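Long-range contacts in protein InvG (PDB 4G08), which forms a ring-shaped multimer with an apparent central pore in the outer membrane, part of the Salmonella SPI-1 type III secretion system that injects effectors into host cells: residues 81-86 and 133-138; 42-47 and 69-74. One frame throughout, in Å; residues are numbered along the deposited sequence.

Contact 1: 81-86 and 133-138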
ATOM      1  N   TYR A  81       1.929  -6.770  -1.096  1.00 13.39           N
ATOM      2  CA  TYR A  81       0.769  -6.771  -1.972  1.00 11.10           C
ATOM      3  C   TYR A  81       1.012  -5.815  -3.117  1.00 13.35           C
ATOM      4  O   TYR A  81       1.381  -4.718  -2.929  1.00 13.48           O
ATOM      5  CB  TYR A  81      -0.513  -6.364  -1.226  1.00 12.69           C
ATOM      6  CG  TYR A  81      -0.827  -7.186  -0.014  1.00 18.56           C
ATOM      7  CD1 TYR A  81      -0.141  -6.990   1.155  1.00 17.59           C
ATOM      8  CD2 TYR A  81      -1.820  -8.122  -0.016  1.00 23.43           C
ATOM      9  CE1 TYR A  81      -0.398  -7.704   2.234  1.00 25.05           C
ATOM     10  CE2 TYR A  81      -2.077  -8.846   1.098  1.00 22.56           C
ATOM     11  CZ  TYR A  81      -1.360  -8.631   2.216  1.00 26.06           C
ATOM     12  OH  TYR A  81      -1.585  -9.318   3.378  1.00 42.60           O
ATOM     13  N   ILE A  82       0.760  -6.286  -4.310  1.00 10.37           N
ATOM     14  CA  ILE A  82       0.934  -5.499  -5.523  1.00  8.93           C
ATOM     15  C   ILE A  82      -0.368  -5.452  -6.317  1.00  9.65           C
ATOM     16  O   ILE A  82      -1.014  -6.475  -6.545  1.00 12.95           O
ATOM     17  CB  ILE A  82       2.054  -6.076  -6.406  1.00 11.50           C
ATOM     18  CG1 ILE A  82       3.388  -6.028  -5.653  1.00 15.78           C
ATOM     19  CG2 ILE A  82       2.158  -5.297  -7.711  1.00 15.42           C
ATOM     20  CD1 ILE A  82       4.443  -6.949  -6.217  1.00 20.78           C
ATOM     21  N   TYR A  83      -0.771  -4.237  -6.674  1.00 12.43           N
ATOM     22  CA  TYR A  83      -1.993  -4.007  -7.435  1.00 14.77           C
ATOM     23  C   TYR A  83      -1.693  -3.141  -8.638  1.00 10.83           C
ATOM     24  O   TYR A  83      -0.761  -2.345  -8.612  1.00 12.19           O
ATOM     25  CB  TYR A  83      -3.029  -3.266  -6.596  1.00 12.46           C
ATOM     26  CG  TYR A  83      -3.389  -3.937  -5.307  1.00 10.98           C
ATOM     27  CD1 TYR A  83      -2.674  -3.666  -4.156  1.00 13.06           C
ATOM     28  CD2 TYR A  83      -4.572  -4.651  -5.193  1.00 11.92           C
ATOM     29  CE1 TYR A  83      -3.043  -4.201  -2.950  1.00 15.84           C
ATOM     30  CE2 TYR A  83      -4.968  -5.165  -3.982  1.00 15.82           C
ATOM     31  CZ  TYR A  83      -4.195  -4.935  -2.864  1.00 17.23           C
ATOM     32  OH  TYR A  83      -4.574  -5.421  -1.640  1.00 23.84           O
ATOM     33  N   ASP A  84      -2.617  -3.152  -9.593  1.00 14.74           N
ATOM     34  CA  ASP A  84      -2.642  -2.174 -10.671  1.00 15.34           C
ATOM     35  C   ASP A  84      -3.114  -0.848 -10.105  1.00 15.47           C
ATOM     36  O   ASP A  84      -3.967  -0.815  -9.225  1.00 14.96           O
ATOM     37  CB  ASP A  84      -3.599  -2.646 -11.771  1.00 16.04           C
ATOM     38  CG  ASP A  84      -3.480  -1.829 -13.043  1.00 34.71           C
ATOM     39  OD1 ASP A  84      -2.508  -2.055 -13.803  1.00 32.85           O
ATOM     40  OD2 ASP A  84      -4.471  -1.161 -13.407  1.00 25.92           O
ATOM     41  N   ALA A  85      -2.660   0.252 -10.680  1.00 17.02           N
ATOM     42  CA  ALA A  85      -3.094   1.547 -10.195  1.00 20.87           C
ATOM     43  C   ALA A  85      -4.609   1.669 -10.308  1.00 26.59           C
ATOM     44  O   ALA A  85      -5.245   2.356  -9.508  1.00 22.79           O
ATOM     45  CB  ALA A  85      -2.411   2.660 -10.966  1.00 21.47           C
ATOM     46  N   SER A  86      -5.196   0.862 -11.186  1.00 23.36           N
ATOM     47  CA  SER A  86      -6.633   0.930 -11.444  1.00 25.04           C
ATOM     48  C   SER A  86      -7.453   0.350 -10.287  1.00 28.76           C
ATOM     49  O   SER A  86      -8.672   0.506 -10.239  1.00 24.86           O
ATOM     50  CB  SER A  86      -6.971   0.202 -12.748  1.00 24.83           C
ATOM     51  OG  SER A  86      -7.010  -1.203 -12.561  1.00 21.51           O
ATOM     52  N   PRO A 133      -3.569   1.233  -1.847  1.00 12.94           N
ATOM     53  CA  PRO A 133      -3.889  -0.172  -2.020  1.00 14.32           C
ATOM     54  C   PRO A 133      -5.046  -0.572  -1.129  1.00 16.60           C
ATOM     55  O   PRO A 133      -5.104  -0.173   0.029  1.00 16.63           O
ATOM     56  CB  PRO A 133      -2.617  -0.888  -1.573  1.00 13.56           C
ATOM     57  CG  PRO A 133      -1.534   0.110  -1.691  1.00 17.40           C
ATOM     58  CD  PRO A 133      -2.138   1.473  -1.614  1.00 15.99           C
ATOM     59  N   PRO A 134      -5.923  -1.438  -1.636  1.00 17.66           N
ATOM     60  CA  PRO A 134      -7.085  -1.825  -0.870  1.00 18.80           C
ATOM     61  C   PRO A 134      -6.748  -2.368   0.514  1.00 18.14           C
ATOM     62  O   PRO A 134      -7.344  -1.954   1.507  1.00 17.81           O
ATOM     63  CB  PRO A 134      -7.711  -2.907  -1.738  1.00 21.35           C
ATOM     64  CG  PRO A 134      -7.386  -2.482  -3.125  1.00 18.79           C
ATOM     65  CD  PRO A 134      -6.060  -1.781  -3.060  1.00 20.12           C
ATOM     66  N   VAL A 135      -5.747  -3.223   0.606  1.00 16.41           N
ATOM     67  CA  VAL A 135      -5.397  -3.771   1.899  1.00 15.46           C
ATOM     68  C   VAL A 135      -4.980  -2.674   2.889  1.00 17.41           C
ATOM     69  O   VAL A 135      -5.269  -2.761   4.084  1.00 17.37           O
ATOM     70  CB  VAL A 135      -4.268  -4.784   1.774  1.00 19.07           C
ATOM     71  CG1 VAL A 135      -3.023  -4.089   1.269  1.00 19.91           C
ATOM     72  CG2 VAL A 135      -4.020  -5.439   3.115  1.00 24.96           C
ATOM     73  N   TYR A 136      -4.344  -1.624   2.385  1.00 13.95           N
ATOM     74  CA  TYR A 136      -3.939  -0.490   3.222  1.00 15.74           C
ATOM     75  C   TYR A 136      -5.135   0.346   3.669  1.00 12.69           C
ATOM     76  O   TYR A 136      -5.284   0.668   4.851  1.00 14.52           O
ATOM     77  CB  TYR A 136      -2.951   0.385   2.456  1.00 14.24           C
ATOM     78  CG  TYR A 136      -2.511   1.612   3.201  1.00 12.73           C
ATOM     79  CD1 TYR A 136      -1.704   1.519   4.321  1.00 17.98           C
ATOM     80  CD2 TYR A 136      -2.800   2.866   2.705  1.00 16.59           C
ATOM     81  CE1 TYR A 136      -1.297   2.648   4.992  1.00 19.16           C
ATOM     82  CE2 TYR A 136      -2.369   3.995   3.341  1.00 14.28           C
ATOM     83  CZ  TYR A 136      -1.630   3.882   4.487  1.00 17.40           C
ATOM     84  OH  TYR A 136      -1.134   5.029   5.057  1.00 23.83           O
ATOM     85  N   VAL A 137      -5.961   0.726   2.710  1.00 11.83           N
ATOM     86  CA  VAL A 137      -7.085   1.597   2.980  1.00 14.63           C
ATOM     87  C   VAL A 137      -8.054   0.928   3.942  1.00 16.23           C
ATOM     88  O   VAL A 137      -8.547   1.552   4.878  1.00 12.88           O
ATOM     89  CB  VAL A 137      -7.816   1.959   1.682  1.00 17.34           C
ATOM     90  CG1 VAL A 137      -9.099   2.705   1.993  1.00 21.40           C
ATOM     91  CG2 VAL A 137      -6.915   2.805   0.799  1.00 16.86           C
ATOM     92  N   ASP A 138      -8.213  -0.380   3.798  1.00 13.75           N
ATOM     93  CA  ASP A 138      -9.088  -1.131   4.689  1.00 15.13           C
ATOM     94  C   ASP A 138      -8.590  -1.038   6.125  1.00 16.60           C
ATOM     95  O   ASP A 138      -9.367  -0.855   7.060  1.00 13.25           O
ATOM     96  CB  ASP A 138      -9.142  -2.595   4.269  1.00 15.03           C
ATOM     97  CG  ASP A 138      -9.957  -2.812   3.015  1.00 33.84           C
ATOM     98  OD1 ASP A 138     -10.639  -1.866   2.569  1.00 30.39           O
ATOM     99  OD2 ASP A 138      -9.989  -3.961   2.528  1.00 34.93           O
TER
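Tyr-83 meets Pro-134 face on: the CD methylene of the proline sits over the middle of the phenol ring, 3.6 Å from CD to the Tyr-83 ring centroid and 10° off the ring normal, a CH-pi contact. A second one lies two residues back along the strand, where Val-135 CG1 covers one face of the Tyr-81 ring, displaced toward its rim, with 4.0 Å from CG1 to Tyr-81 CG. The valine manages this because CG1 stands between its own backbone N and carbonyl carbon (chi1 64°), which turns that methyl to the strand.

Plain apolar packing fills in around these. Pro-133, the N-cap residue of helix 134-150, brings CB obliquely to 3.6 Å from Tyr-83 CE1, and Val-135 CG1 also lies beside the phenol, 4.2 Å from Tyr-83 CE1.

Polar contact is slight. Val-135 N donates a weak bond to Tyr-83 OH, 3.4 Å long and bent to 144° at the hydrogen, at the first turn of helix 134-150. Tyr-81 OH is hydrogen-bonded elsewhere, to the carboxylate oxygen OD2 of Asp-76.

Strand 80-84 belongs to the N0 domain and helix 134-150 to the following secretin short domain, so this is an interdomain junction, with the helix start set against two tyrosines of one sheet face. At the far end of the helix segment, Asp-138 forms a salt bridge with Arg-89. The chemistry implies an interface held mainly by shape and CH-pi contact between aromatic faces and proline or valine carbons, its one polar link adding little.

Contact 2: 42-47 and 69-74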
ATOM      1  N   LYS A  42      -5.190  -9.497  -9.666  1.00 22.00           N
ATOM      2  CA  LYS A  42      -5.555  -9.955 -10.987  1.00 19.77           C
ATOM      3  C   LYS A  42      -5.102  -8.955 -12.042  1.00 16.80           C
ATOM      4  O   LYS A  42      -4.437  -9.321 -13.012  1.00 20.75           O
ATOM      5  CB  LYS A  42      -7.064 -10.135 -11.067  1.00 20.18           C
ATOM      6  CG  LYS A  42      -7.584 -10.160 -12.488  1.00 20.92           C
ATOM      7  CD  LYS A  42      -9.098 -10.112 -12.530  1.00 18.34           C
ATOM      8  CE  LYS A  42      -9.578  -8.685 -12.686  1.00 18.12           C
ATOM      9  NZ  LYS A  42     -10.993  -8.566 -12.254  1.00 23.69           N
ATOM     10  N   MET A  43      -5.413  -7.679 -11.830  1.00 18.42           N
ATOM     11  CA  MET A  43      -5.075  -6.663 -12.821  1.00 20.52           C
ATOM     12  C   MET A  43      -3.575  -6.458 -12.962  1.00 15.29           C
ATOM     13  O   MET A  43      -3.105  -6.071 -14.030  1.00 23.57           O
ATOM     14  CB  MET A  43      -5.740  -5.325 -12.506  1.00 22.59           C
ATOM     15  CG  MET A  43      -7.240  -5.336 -12.697  1.00 22.71           C
ATOM     16  SD  MET A  43      -7.683  -5.602 -14.422  1.00 23.54           S
ATOM     17  CE  MET A  43      -7.103  -4.083 -15.162  1.00 22.54           C
ATOM     18  N   ALA A  44      -2.823  -6.591 -11.879  1.00 16.84           N
ATOM     19  CA  ALA A  44      -1.379  -6.432 -12.005  1.00 15.65           C
ATOM     20  C   ALA A  44      -0.813  -7.590 -12.802  1.00 20.29           C
ATOM     21  O   ALA A  44       0.105  -7.422 -13.606  1.00 15.33           O
ATOM     22  CB  ALA A  44      -0.721  -6.368 -10.648  1.00 16.37           C
ATOM     23  N   ALA A  45      -1.343  -8.777 -12.534  1.00 14.50           N
ATOM     24  CA  ALA A  45      -0.807 -10.005 -13.093  1.00 20.73           C
ATOM     25  C   ALA A  45      -0.971 -10.089 -14.605  1.00 27.05           C
ATOM     26  O   ALA A  45      -0.269 -10.858 -15.256  1.00 18.76           O
ATOM     27  CB  ALA A  45      -1.445 -11.208 -12.427  1.00 20.91           C
ATOM     28  N   ARG A  46      -1.883  -9.313 -15.176  1.00 21.39           N
ATOM     29  CA  ARG A  46      -2.071  -9.384 -16.621  1.00 21.75           C
ATOM     30  C   ARG A  46      -1.101  -8.486 -17.386  1.00 26.64           C
ATOM     31  O   ARG A  46      -0.976  -8.610 -18.604  1.00 20.97           O
ATOM     32  CB  ARG A  46      -3.502  -9.071 -17.017  1.00 25.10           C
ATOM     33  CG  ARG A  46      -3.915  -7.643 -16.781  1.00 27.06           C
ATOM     34  CD  ARG A  46      -5.422  -7.549 -16.881  1.00 26.67           C
ATOM     35  NE  ARG A  46      -5.878  -7.599 -18.263  1.00 28.33           N
ATOM     36  CZ  ARG A  46      -6.075  -6.528 -19.022  1.00 27.77           C
ATOM     37  NH1 ARG A  46      -5.830  -5.316 -18.546  1.00 29.11           N
ATOM     38  NH2 ARG A  46      -6.490  -6.673 -20.272  1.00 30.14           N
ATOM     39  N   LYS A  47      -0.307  -7.707 -16.668  1.00 19.93           N
ATOM     40  CA  LYS A  47       0.733  -6.913 -17.306  1.00 17.34           C
ATOM     41  C   LYS A  47       1.948  -7.768 -17.599  1.00 18.29           C
ATOM     42  O   LYS A  47       2.163  -8.770 -16.983  1.00 18.64           O
ATOM     43  CB  LYS A  47       1.114  -5.716 -16.450  1.00 18.28           C
ATOM     44  CG  LYS A  47       0.093  -4.630 -16.415  1.00 20.06           C
ATOM     45  CD  LYS A  47       0.433  -3.590 -15.416  1.00 25.63           C
ATOM     46  CE  LYS A  47      -0.214  -2.270 -15.692  1.00 26.36           C
ATOM     47  NZ  LYS A  47      -1.363  -2.367 -16.551  1.00 38.64           N
ATOM     48  N   LEU A  69       5.236   1.145 -14.469  1.00 19.84           N
ATOM     49  CA  LEU A  69       4.190   0.249 -14.960  1.00 18.27           C
ATOM     50  C   LEU A  69       2.790   0.555 -14.456  1.00 22.84           C
ATOM     51  O   LEU A  69       1.832  -0.083 -14.887  1.00 21.84           O
ATOM     52  CB  LEU A  69       4.524  -1.194 -14.613  1.00 21.66           C
ATOM     53  CG  LEU A  69       5.802  -1.719 -15.245  1.00 20.26           C
ATOM     54  CD1 LEU A  69       5.896  -3.198 -14.972  1.00 22.54           C
ATOM     55  CD2 LEU A  69       5.830  -1.477 -16.740  1.00 25.08           C
ATOM     56  N   GLY A  70       2.648   1.568 -13.613  1.00 16.57           N
ATOM     57  CA  GLY A  70       1.336   1.899 -13.064  1.00 21.01           C
ATOM     58  C   GLY A  70       0.864   0.852 -12.073  1.00 19.49           C
ATOM     59  O   GLY A  70      -0.172   0.215 -12.269  1.00 21.52           O
ATOM     60  N   LEU A  71       1.617   0.726 -10.985  1.00 14.55           N
ATOM     61  CA  LEU A  71       1.305  -0.184  -9.890  1.00 16.93           C
ATOM     62  C   LEU A  71       1.192   0.580  -8.574  1.00 14.77           C
ATOM     63  O   LEU A  71       1.801   1.641  -8.394  1.00 16.15           O
ATOM     64  CB  LEU A  71       2.403  -1.241  -9.749  1.00 14.94           C
ATOM     65  CG  LEU A  71       2.809  -2.028 -10.990  1.00 16.85           C
ATOM     66  CD1 LEU A  71       3.899  -3.031 -10.651  1.00 19.86           C
ATOM     67  CD2 LEU A  71       1.602  -2.731 -11.569  1.00 18.87           C
ATOM     68  N   ILE A  72       0.585  -0.071  -7.592  1.00 12.32           N
ATOM     69  CA  ILE A  72       0.676   0.374  -6.218  1.00 12.21           C
ATOM     70  C   ILE A  72       0.927  -0.837  -5.331  1.00 17.07           C
ATOM     71  O   ILE A  72       0.537  -1.951  -5.673  1.00 13.92           O
ATOM     72  CB  ILE A  72      -0.625   1.077  -5.790  1.00 20.00           C
ATOM     73  CG1 ILE A  72      -1.818   0.143  -5.996  1.00 16.59           C
ATOM     74  CG2 ILE A  72      -0.840   2.323  -6.628  1.00 18.00           C
ATOM     75  CD1 ILE A  72      -3.169   0.774  -5.722  1.00 16.16           C
ATOM     76  N   TRP A  73       1.699  -0.643  -4.272  1.00 17.42           N
ATOM     77  CA  TRP A  73       2.106  -1.758  -3.432  1.00 15.98           C
ATOM     78  C   TRP A  73       2.140  -1.396  -1.962  1.00 16.25           C
ATOM     79  O   TRP A  73       2.168  -0.224  -1.593  1.00 15.20           O
ATOM     80  CB  TRP A  73       3.464  -2.291  -3.865  1.00 15.57           C
ATOM     81  CG  TRP A  73       4.559  -1.354  -3.622  1.00 16.17           C
ATOM     82  CD1 TRP A  73       4.835  -0.226  -4.322  1.00 20.21           C
ATOM     83  CD2 TRP A  73       5.564  -1.465  -2.617  1.00 19.08           C
ATOM     84  NE1 TRP A  73       5.936   0.395  -3.798  1.00 26.40           N
ATOM     85  CE2 TRP A  73       6.423  -0.364  -2.769  1.00 25.82           C
ATOM     86  CE3 TRP A  73       5.837  -2.406  -1.622  1.00 25.67           C
ATOM     87  CZ2 TRP A  73       7.548  -0.184  -1.974  1.00 28.40           C
ATOM     88  CZ3 TRP A  73       6.932  -2.205  -0.806  1.00 32.89           C
ATOM     89  CH2 TRP A  73       7.781  -1.110  -0.995  1.00 36.63           C
ATOM     90  N   TYR A  74       2.052  -2.430  -1.134  1.00 17.57           N
ATOM     91  CA  TYR A  74       2.044  -2.278   0.306  1.00 14.23           C
ATOM     92  C   TYR A  74       2.759  -3.469   0.930  1.00 15.00           C
ATOM     93  O   TYR A  74       2.570  -4.603   0.503  1.00 16.38           O
ATOM     94  CB  TYR A  74       0.599  -2.215   0.802  1.00 16.02           C
ATOM     95  CG  TYR A  74       0.469  -1.945   2.273  1.00 14.33           C
ATOM     96  CD1 TYR A  74       1.025  -0.811   2.840  1.00 13.63           C
ATOM     97  CD2 TYR A  74      -0.141  -2.862   3.109  1.00 17.26           C
ATOM     98  CE1 TYR A  74       0.903  -0.559   4.187  1.00 19.28           C
ATOM     99  CE2 TYR A  74      -0.246  -2.632   4.463  1.00 20.91           C
ATOM    100  CZ  TYR A  74       0.315  -1.500   5.002  1.00 24.83           C
ATOM    101  OH  TYR A  74       0.294  -1.315   6.365  1.00 25.79           O
TER
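Lys-47 lays the aliphatic part of its side chain past Leu-71, the two running in opposite directions, with Lys-47 CD 4.1 Å from Leu-71 CD2. Farther out, the lysine reaches the backbone at the end of helix 58-69: CE comes to 3.1 Å from Leu-69 O, a close approach of a carbon to a carbonyl oxygen, and to 4.2 Å from Gly-70 O. The chain is extended out to CE, and a nearly eclipsed last torsion (chi4 20°) then swings NZ to its salt bridge with Asp-84 OD1 on strand 80-84.

Leu-71 CD2 meets two residues of the 42-47 segment, Lys-47 and Ala-44; Ala-44 CB lies 4.4 Å from it, a loose contact. With CG anti to its own carbonyl carbon (chi1 -52°), Leu-71 brings this methyl toward the short helix; Leu-23 and Phe-27 of helix 23-30 and Ile-82 pack against the same leucine.

Gly-70 makes the turn from helix 58-69 into strand 71-75, and its positive phi (71°) suits a glycine there. The contact therefore joins the short, weakly bonded helix 42-45 to a helix-to-strand corner within the N0 domain. Its chemistry implies a divided role for Lys-47: methylenes lie along leucine and backbone carbonyls, while the charge is met beyond them by Asp-84, a salt bridge that would favour the charged amine.

How the contacts relate
Contacts 1 and 2 lie 9 Å apart, centre to centre, and share the sheet in which strands 71-75 and 80-84 are antiparallel neighbours. Probable backbone hydrogen bonds join them directly: Tyr-81 N to Tyr-74 O and Tyr-83 N to Ile-72 O, each 2.8 Å. Side chains meet as well, the rings of Tyr-74 and Tyr-136 coming together with their planes at about 50°. Contact 2 packs elements inside the N0 domain, whereas contact 1 passes from that domain's sheet to the helix of the next. The two are thus linked through neighbouring strands of one sheet in this periplasmic portion of the secretin.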